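Local coordinates for protein molybdopterin converting factor, subunit 1 (Pyrococcus furiosus, PDB 1VJK) that probably acts as the small, ubiquitin-like sulfur-carrier subunit of molybdopterin synthase, helping to build the molybdenum cofactor, at residues A[27-32]-A[48-53]; A[36-41]-A[80-85]. All blocks are in the same frame, centred on the assembly; numbering follows the deposited sequence.

The two contacts hold opposite ends of helix 39-49, one each, against other parts of this small chain, which belongs to the ThiS/MoaD branch of the ubiquitin-like proteins. Contact 2 holds the first turn of the helix, with the residues just before it, against the loop between strands 69-72 and 88-92; contact 1 ties its last turn to strand 28-33, an outermost strand of the mixed four-stranded sheet. Their centres lie about 16 Å apart. Along the chain the segments alternate, 27-32, 36-41, 48-53 and 80-85, so that the two contacts interlock. The helix is thereby fixed across the sheet, joined at one end to the early strand and at the other to the later loop.

Contact 1 of 2, residues A[27-32]-A[48-53]; sequences DEEEIE and KRHEKF
Glu29 is long enough to reach from its strand to two neighbouring basic residues, giving each carboxylate oxygen a different partner. The charged pair is Glu29 OE1 with Arg49 NH1, a salt bridge of 3.0 Å. The donor comes from above the carboxylate plane, 55° out of it, while the oxygen lies at the guanidinium edge; the planes stand 73° apart and a single N-H makes the bond. Arg49 NE is taken by Glu45 OE2, so the arginine, with several N-H donors, links two acids.

The second polar bond is straighter and shorter: His50 NE2 donates to Glu29 OE2 over 2.7 Å, in the ring plane and on the syn side of the carboxylate. Tyr16 OH also bonds to this oxygen. With CG beside its backbone N (chi1 -51°), His50 sends toward the strand a flat ring whose N-H edge faces Glu29, while Arg49 CB lies 3.7 Å above the ring plane, over its centre. An alanine in place of Glu29 would probably leave the His50 ring freer to turn and rob Arg49 of one of its two acidic mates.

Aliphatic carbon lies against the flat cation: Ile31 CG1, 3.8 Å from Arg49 NH1, rests over one guanidinium face, off toward its rim. A branched aliphatic residue suits this buried place, also packing on Leu42 and Ile46.

The contact closes the C-terminal end of helix 39-49 against outermost strand 28-33; strand 10-16 pairs with that strand, and Ala24 of helix 19-24 touches His50.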
loop_
_atom_site.group_PDB
_atom_site.type_symbol
_atom_site.label_atom_id
_atom_site.label_comp_id
_atom_site.label_asym_id
_atom_site.label_seq_id
_atom_site.Cartn_x
_atom_site.Cartn_y
_atom_site.Cartn_z
ATOM N N ASP A 27 -5.069 4.544 11.072
ATOM C CA ASP A 27 -6.033 4.401 10.005
ATOM C C ASP A 27 -5.446 4.883 8.688
ATOM O O ASP A 27 -5.818 4.413 7.615
ATOM C CB ASP A 27 -7.314 5.174 10.329
ATOM C CG ASP A 27 -8.147 4.528 11.423
ATOM O OD1 ASP A 27 -7.844 3.404 11.895
ATOM O OD2 ASP A 27 -9.137 5.121 11.890
ATOM N N GLU A 28 -4.478 5.796 8.767
ATOM C CA GLU A 28 -3.846 6.367 7.587
ATOM C C GLU A 28 -2.500 6.912 7.967
ATOM O O GLU A 28 -2.239 7.209 9.138
ATOM C CB GLU A 28 -4.711 7.441 6.927
ATOM C CG GLU A 28 -4.990 8.678 7.753
ATOM C CD GLU A 28 -5.829 9.697 7.004
ATOM O OE1 GLU A 28 -6.924 9.338 6.518
ATOM O OE2 GLU A 28 -5.388 10.859 6.889
ATOM N N GLU A 29 -1.630 7.053 6.974
ATOM C CA GLU A 29 -0.306 7.598 7.194
ATOM C C GLU A 29 0.266 8.131 5.911
ATOM O O GLU A 29 -0.002 7.585 4.833
ATOM C CB GLU A 29 0.670 6.636 7.951
ATOM C CG GLU A 29 1.495 5.725 7.078
ATOM C CD GLU A 29 2.373 4.750 7.869
ATOM O OE1 GLU A 29 3.331 5.166 8.621
ATOM O OE2 GLU A 29 2.128 3.573 7.650
ATOM N N GLU A 30 1.024 9.203 6.011
ATOM C CA GLU A 30 1.741 9.759 4.891
ATOM C C GLU A 30 3.089 9.115 4.786
ATOM O O GLU A 30 3.844 9.069 5.781
ATOM C CB GLU A 30 1.897 11.268 5.044
ATOM C CG GLU A 30 0.586 12.011 5.173
ATOM C CD GLU A 30 0.771 13.517 5.275
ATOM O OE1 GLU A 30 1.420 14.013 6.257
ATOM O OE2 GLU A 30 0.262 14.228 4.376
ATOM N N ILE A 31 3.445 8.656 3.599
ATOM C CA ILE A 31 4.721 8.016 3.389
ATOM C C ILE A 31 5.492 8.739 2.297
ATOM O O ILE A 31 5.054 8.813 1.132
ATOM C CB ILE A 31 4.545 6.515 3.051
ATOM C CG1 ILE A 31 3.831 5.801 4.213
ATOM C CG2 ILE A 31 5.937 5.879 2.847
ATOM C CD1 ILE A 31 3.804 4.296 4.153
ATOM N N GLU A 32 6.628 9.301 2.674
ATOM C CA GLU A 32 7.532 9.959 1.740
ATOM C C GLU A 32 8.444 8.906 1.112
ATOM O O GLU A 32 9.064 8.105 1.816
ATOM C CB GLU A 32 8.346 11.025 2.460
ATOM C CG GLU A 32 7.504 12.200 2.990
ATOM C CD GLU A 32 8.312 13.302 3.684
ATOM O OE1 GLU A 32 9.554 13.337 3.572
ATOM O OE2 GLU A 32 7.701 14.200 4.330
ATOM N N LYS A 48 8.504 -2.445 6.093
ATOM C CA LYS A 48 9.609 -1.962 6.904
ATOM C C LYS A 48 9.100 -1.195 8.121
ATOM O O LYS A 48 9.674 -1.305 9.215
ATOM C CB LYS A 48 10.518 -1.068 6.058
ATOM C CG LYS A 48 11.728 -0.526 6.799
ATOM C CD LYS A 48 12.637 0.276 5.864
ATOM C CE LYS A 48 13.875 0.736 6.608
ATOM N NZ LYS A 48 13.525 1.784 7.626
ATOM N N ARG A 49 8.047 -0.398 7.953
ATOM C CA ARG A 49 7.514 0.385 9.054
ATOM C C ARG A 49 6.710 -0.460 10.031
ATOM O O ARG A 49 6.625 -0.156 11.219
ATOM C CB ARG A 49 6.606 1.478 8.514
ATOM C CG ARG A 49 7.337 2.541 7.805
ATOM C CD ARG A 49 6.435 3.669 7.434
ATOM N NE ARG A 49 7.185 4.737 6.757
ATOM C CZ ARG A 49 6.852 6.029 6.785
ATOM N NH1 ARG A 49 5.757 6.440 7.417
ATOM N NH2 ARG A 49 7.603 6.881 6.126
ATOM N N HIS A 50 6.051 -1.475 9.494
ATOM C CA HIS A 50 5.084 -2.257 10.255
ATOM C C HIS A 50 5.340 -3.721 10.006
ATOM O O HIS A 50 4.759 -4.325 9.071
ATOM C CB HIS A 50 3.651 -1.904 9.824
ATOM C CG HIS A 50 3.374 -0.439 9.820
ATOM N ND1 HIS A 50 3.468 0.356 10.952
ATOM C CD2 HIS A 50 3.034 0.386 8.807
ATOM C CE1 HIS A 50 3.173 1.606 10.624
ATOM N NE2 HIS A 50 2.893 1.646 9.336
ATOM N N GLU A 51 6.186 -4.307 10.852
ATOM C CA GLU A 51 6.702 -5.654 10.598
ATOM C C GLU A 51 5.626 -6.725 10.494
ATOM O O GLU A 51 5.861 -7.754 9.866
ATOM C CB GLU A 51 7.745 -6.047 11.638
ATOM C CG GLU A 51 7.227 -6.149 13.058
ATOM C CD GLU A 51 8.335 -6.395 14.058
ATOM O OE1 GLU A 51 9.478 -6.631 13.622
ATOM O OE2 GLU A 51 8.049 -6.354 15.278
ATOM N N LYS A 52 4.454 -6.487 11.078
ATOM C CA LYS A 52 3.368 -7.490 10.984
ATOM C C LYS A 52 2.891 -7.676 9.544
ATOM O O LYS A 52 2.275 -8.704 9.223
ATOM C CB LYS A 52 2.204 -7.150 11.910
ATOM C CG LYS A 52 2.582 -7.216 13.381
ATOM C CD LYS A 52 1.367 -7.084 14.280
ATOM C CE LYS A 52 1.247 -5.672 14.871
ATOM N NZ LYS A 52 0.462 -5.647 16.167
ATOM N N PHE A 53 3.190 -6.719 8.651
ATOM C CA PHE A 53 2.839 -6.879 7.241
ATOM C C PHE A 53 3.796 -7.782 6.463
ATOM O O PHE A 53 3.500 -8.167 5.324
ATOM C CB PHE A 53 2.790 -5.519 6.517
ATOM C CG PHE A 53 1.551 -4.719 6.777
ATOM C CD1 PHE A 53 0.432 -4.875 5.963
ATOM C CD2 PHE A 53 1.506 -3.799 7.791
ATOM C CE1 PHE A 53 -0.721 -4.118 6.194
ATOM C CE2 PHE A 53 0.372 -3.038 8.028
ATOM C CZ PHE A 53 -0.751 -3.200 7.217
#

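Contact 2 of 2, residues A[36-41]-A[80-85]; sequences GARVRD and DEELKD
Arg38 and Arg40 converge on the carboxylate of Asp80 by different torsions. Arg38 sets CG beside its backbone N (chi1 -65°) and then runs extended to NE, whereas Arg40 takes chi1 67°, with CG between N and the carbonyl carbon, and bends at chi3 to turn its guanidinium back to the acid. Arg40 grips side-on: NE bonds to Asp80 OD1 and NH2 to Asp80 OD2, each at 2.8 Å and nearly straight. Arg38 NH1 adds a third bond to Asp80 OD1, 2.9 Å long, arriving from the opposite face of the carboxylate to Arg40 NE. The Arg38 guanidinium stands almost perpendicular to that carboxylate, at 87°. Glu82 OE2 lies 4.5 Å from Arg38 NE without a direct bond; a water donates to it and accepts weakly from Arg38 NH2.

Beside this network the backbones meet in a single beta bridge, centred on Arg38 and Glu82. Leu83 N donates to Ala37 O, and Val39 N to Glu81 O, each over 2.9 Å. One water joins Ala37 O to Leu83 O. Leu83 CD2 touches Val39 CG2 at 4.0 Å, so two buried aliphatic residues pack together on the inner side, where Val39 also meets Ile70 and Val72 of strand 69-72.

Arg38 is the N-cap residue of helix 39-49, and its own N bonds to Asp41 OD2 at 2.8 Å, which steadies the first turn. At the backbone angles of Gly36 a side chain would jam against the preceding carbonyl oxygen.

Three N-H donors from two arginines probably favour the ionised form of Asp80, and Glu82 may offset part of the excess positive charge.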
loop_
_atom_site.group_PDB
_atom_site.type_symbol
_atom_site.label_atom_id
_atom_site.label_comp_id
_atom_site.label_asym_id
_atom_site.label_seq_id
_atom_site.Cartn_x
_atom_site.Cartn_y
_atom_site.Cartn_z
ATOM N N GLY A 36 10.880 8.435 -8.298
ATOM C CA GLY A 36 10.782 7.241 -9.128
ATOM C C GLY A 36 10.110 6.070 -8.435
ATOM O O GLY A 36 9.997 4.973 -9.008
ATOM N N ALA A 37 9.655 6.277 -7.207
ATOM C CA ALA A 37 9.052 5.185 -6.465
ATOM C C ALA A 37 7.888 4.576 -7.187
ATOM O O ALA A 37 7.065 5.275 -7.801
ATOM C CB ALA A 37 8.594 5.669 -5.071
ATOM N N ARG A 38 7.812 3.252 -7.067
ATOM C CA ARG A 38 6.748 2.458 -7.649
ATOM C C ARG A 38 5.889 1.830 -6.556
ATOM O O ARG A 38 6.280 1.767 -5.379
ATOM C CB ARG A 38 7.345 1.341 -8.492
ATOM C CG ARG A 38 8.109 1.832 -9.688
ATOM C CD ARG A 38 8.752 0.696 -10.444
ATOM N NE ARG A 38 9.649 1.221 -11.464
ATOM C CZ ARG A 38 10.241 0.470 -12.376
ATOM N NH1 ARG A 38 10.017 -0.844 -12.354
ATOM N NH2 ARG A 38 11.049 1.021 -13.271
ATOM N N VAL A 39 4.725 1.308 -6.925
ATOM C CA VAL A 39 3.875 0.594 -5.972
ATOM C C VAL A 39 4.661 -0.468 -5.179
ATOM O O VAL A 39 4.534 -0.563 -3.938
ATOM C CB VAL A 39 2.640 -0.002 -6.682
ATOM C CG1 VAL A 39 1.924 -1.058 -5.834
ATOM C CG2 VAL A 39 1.683 1.119 -7.085
ATOM N N ARG A 40 5.508 -1.251 -5.862
ATOM C CA ARG A 40 6.265 -2.274 -5.137
ATOM C C ARG A 40 7.182 -1.670 -4.043
ATOM O O ARG A 40 7.403 -2.300 -2.995
ATOM C CB ARG A 40 7.055 -3.165 -6.113
ATOM C CG ARG A 40 8.177 -2.454 -6.854
ATOM C CD ARG A 40 9.042 -3.434 -7.644
ATOM N NE ARG A 40 8.332 -4.117 -8.751
ATOM C CZ ARG A 40 7.899 -5.370 -8.725
ATOM N NH1 ARG A 40 8.041 -6.146 -7.645
ATOM N NH2 ARG A 40 7.325 -5.868 -9.826
ATOM N N ASP A 41 7.711 -0.466 -4.290
ATOM C CA ASP A 41 8.587 0.189 -3.292
ATOM C C ASP A 41 7.773 0.621 -2.110
ATOM O O ASP A 41 8.239 0.513 -0.968
ATOM C CB ASP A 41 9.319 1.387 -3.890
ATOM C CG ASP A 41 10.072 1.037 -5.174
ATOM O OD1 ASP A 41 10.792 0.030 -5.222
ATOM O OD2 ASP A 41 9.978 1.783 -6.168
ATOM N N ASP A 80 4.588 -2.182 -10.759
ATOM C CA ASP A 80 5.577 -1.274 -11.307
ATOM C C ASP A 80 5.020 0.081 -11.678
ATOM O O ASP A 80 5.734 0.932 -12.199
ATOM C CB ASP A 80 6.367 -1.936 -12.431
ATOM C CG ASP A 80 7.197 -3.046 -11.905
ATOM O OD1 ASP A 80 8.163 -2.727 -11.158
ATOM O OD2 ASP A 80 6.915 -4.253 -12.112
ATOM N N GLU A 81 3.757 0.315 -11.296
ATOM C CA GLU A 81 3.130 1.615 -11.509
ATOM C C GLU A 81 3.894 2.676 -10.729
ATOM O O GLU A 81 4.156 2.498 -9.526
ATOM C CB GLU A 81 1.671 1.551 -11.051
ATOM C CG GLU A 81 0.902 2.841 -11.235
ATOM C CD GLU A 81 0.394 3.065 -12.649
ATOM O OE1 GLU A 81 0.557 2.173 -13.528
ATOM O OE2 GLU A 81 -0.165 4.162 -12.885
ATOM N N GLU A 82 4.239 3.764 -11.401
ATOM C CA GLU A 82 4.987 4.842 -10.787
ATOM C C GLU A 82 4.045 5.711 -9.953
ATOM O O GLU A 82 2.991 6.136 -10.435
ATOM C CB GLU A 82 5.798 5.621 -11.853
ATOM C CG GLU A 82 6.923 4.709 -12.413
ATOM C CD GLU A 82 7.448 5.041 -13.811
ATOM O OE1 GLU A 82 7.326 6.208 -14.245
ATOM O OE2 GLU A 82 8.021 4.109 -14.470
ATOM N N LEU A 83 4.415 5.931 -8.689
ATOM C CA LEU A 83 3.637 6.802 -7.807
ATOM C C LEU A 83 3.924 8.269 -8.048
ATOM O O LEU A 83 5.034 8.641 -8.425
ATOM C CB LEU A 83 3.940 6.429 -6.371
ATOM C CG LEU A 83 3.458 5.017 -6.011
ATOM C CD1 LEU A 83 4.088 4.555 -4.703
ATOM C CD2 LEU A 83 1.934 4.969 -5.911
ATOM N N LYS A 84 2.881 9.094 -7.870
ATOM C CA LYS A 84 2.975 10.541 -8.030
ATOM C C LYS A 84 2.698 11.216 -6.712
ATOM O O LYS A 84 1.938 10.688 -5.872
ATOM C CB LYS A 84 1.984 11.024 -9.107
ATOM C CG LYS A 84 2.285 10.515 -10.538
ATOM C CD LYS A 84 1.148 10.858 -11.475
ATOM N N ASP A 85 3.282 12.410 -6.539
ATOM C CA ASP A 85 3.102 13.160 -5.321
ATOM C C ASP A 85 1.595 13.420 -5.087
ATOM O O ASP A 85 0.873 13.858 -5.994
ATOM C CB ASP A 85 3.876 14.472 -5.492
ATOM C CG ASP A 85 4.205 15.158 -4.210
ATOM O OD1 ASP A 85 4.107 14.590 -3.096
ATOM O OD2 ASP A 85 4.569 16.353 -4.263
HETATM O O HOH W 1 7.398 7.583 -9.381
HETATM O O HOH W 2 10.774 3.735 -14.690
#